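Local coordinates for protein signal recognition particle subunit srp14 (Schizosaccharomyces pombe, PDB 2W9J) that is a subunit of the signal recognition particle, binding its 7SL RNA, and probably takes part in targeting secretory and membrane proteins to the endoplasmic reticulum during translation, at residues A[48-51]-A[57-60]. Sequence-based numbering, arbitrary orientation.
Sequences IRAK and KIST
Lys-57 lays its aliphatic chain beside that of Arg-49, the two running the same way over one face of the sheet, with CD of Lys-57 4.1 Å from CB of Arg-49. With chi1 at 165°, CG of Lys-57 points opposite the backbone N, which carries the chain over toward Arg-49; bends at chi3 and chi4 then turn the end along its own strand toward Ser-59, where NZ makes a weak 3.2 Å hydrogen bond to OG. The like charges stay apart, NE of Arg-49 lying 5.8 Å from NZ of Lys-57.

Ile-58 and Ala-50 form a hydrogen-bonded antiparallel pair: N of Ile-58 gives to O of Ala-50 at 2.8 Å, and N of Ala-50 returns the bond to O of Ile-58 at 2.9 Å. On the other face, CG1 of Ile-58 sits between its backbone N and carbonyl carbon (chi1 48°) and meets CB of Ala-50 at 4.0 Å. Ser-59, opposite Arg-49 in a non-hydrogen-bonded pair, turns its CA-H to O of Ile-48. Its backbone bonds instead to Leu-3.

Thr-60 closes a second hydrogen-bonded antiparallel pair with Ile-48: N of Ile-48 gives to O of Thr-60 at 2.9 Å, and N of Thr-60 gives to O of Ile-48 at 3.0 Å. OG1 of Thr-60 is hydrogen-bonded to the backbone O of Leu-3 and to OD1 of Asn-5. Ile-48, Ala-50, Ile-58 and Thr-60 share the buried face, all touching Phe-8 of helix 5-17; Phe-70 of helix 67-76 also meets Ile-48 and Thr-60. The arrangement is an antiparallel beta hairpin with one face packed on helices, as in the alpha-beta fold of the SRP9/SRP14 family.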
# COMPACT_ATOMS: atom_id res chain seq x y z
N ILE A 48 7.03 -0.15 -2.13
CA ILE A 48 6.19 -0.82 -1.13
C ILE A 48 5.42 -1.99 -1.75
O ILE A 48 4.74 -1.83 -2.79
CB ILE A 48 5.20 0.17 -0.50
CG1 ILE A 48 5.99 1.27 0.20
CG2 ILE A 48 4.29 -0.52 0.51
CD1 ILE A 48 5.15 2.32 0.82
N ARG A 49 5.53 -3.16 -1.12
CA ARG A 49 4.74 -4.33 -1.50
C ARG A 49 3.80 -4.70 -0.37
O ARG A 49 4.24 -4.78 0.78
CB ARG A 49 5.64 -5.53 -1.76
CG ARG A 49 6.76 -5.33 -2.73
CD ARG A 49 7.73 -6.48 -2.55
NE ARG A 49 9.04 -6.27 -3.16
CZ ARG A 49 9.90 -5.32 -2.81
NH1 ARG A 49 9.60 -4.43 -1.85
NH2 ARG A 49 11.08 -5.25 -3.44
N ALA A 50 2.53 -4.94 -0.67
CA ALA A 50 1.57 -5.45 0.32
C ALA A 50 0.92 -6.75 -0.14
O ALA A 50 0.68 -6.96 -1.33
CB ALA A 50 0.53 -4.42 0.63
N LYS A 51 0.65 -7.64 0.80
CA LYS A 51 -0.05 -8.88 0.51
C LYS A 51 -0.96 -9.19 1.69
O LYS A 51 -0.54 -9.07 2.85
CB LYS A 51 0.93 -10.02 0.28
CG LYS A 51 0.26 -11.35 -0.00
CD LYS A 51 1.27 -12.48 -0.14
CE LYS A 51 0.58 -13.84 -0.28
NZ LYS A 51 1.55 -14.98 -0.24
N LYS A 57 -0.15 -10.17 -4.33
CA LYS A 57 0.60 -9.01 -3.89
C LYS A 57 0.16 -7.75 -4.68
O LYS A 57 -0.37 -7.87 -5.79
CB LYS A 57 2.10 -9.31 -4.07
CG LYS A 57 3.06 -8.12 -4.01
CD LYS A 57 4.52 -8.55 -4.26
CE LYS A 57 4.80 -8.88 -5.74
NZ LYS A 57 4.64 -7.72 -6.69
N ILE A 58 0.35 -6.57 -4.08
CA ILE A 58 0.19 -5.27 -4.77
C ILE A 58 1.39 -4.34 -4.50
O ILE A 58 2.02 -4.43 -3.45
CB ILE A 58 -1.15 -4.57 -4.44
CG1 ILE A 58 -1.40 -4.55 -2.92
CG2 ILE A 58 -2.31 -5.25 -5.20
CD1 ILE A 58 -2.45 -3.58 -2.49
N SER A 59 1.71 -3.47 -5.45
CA SER A 59 2.96 -2.70 -5.40
C SER A 59 2.76 -1.27 -5.78
O SER A 59 1.94 -0.96 -6.65
CB SER A 59 3.95 -3.25 -6.39
OG SER A 59 4.32 -4.57 -6.07
N THR A 60 3.55 -0.39 -5.17
CA THR A 60 3.62 1.00 -5.58
C THR A 60 4.96 1.62 -5.18
O THR A 60 5.62 1.16 -4.24
CB THR A 60 2.43 1.82 -5.03
OG1 THR A 60 2.32 3.05 -5.76
CG2 THR A 60 2.55 2.10 -3.54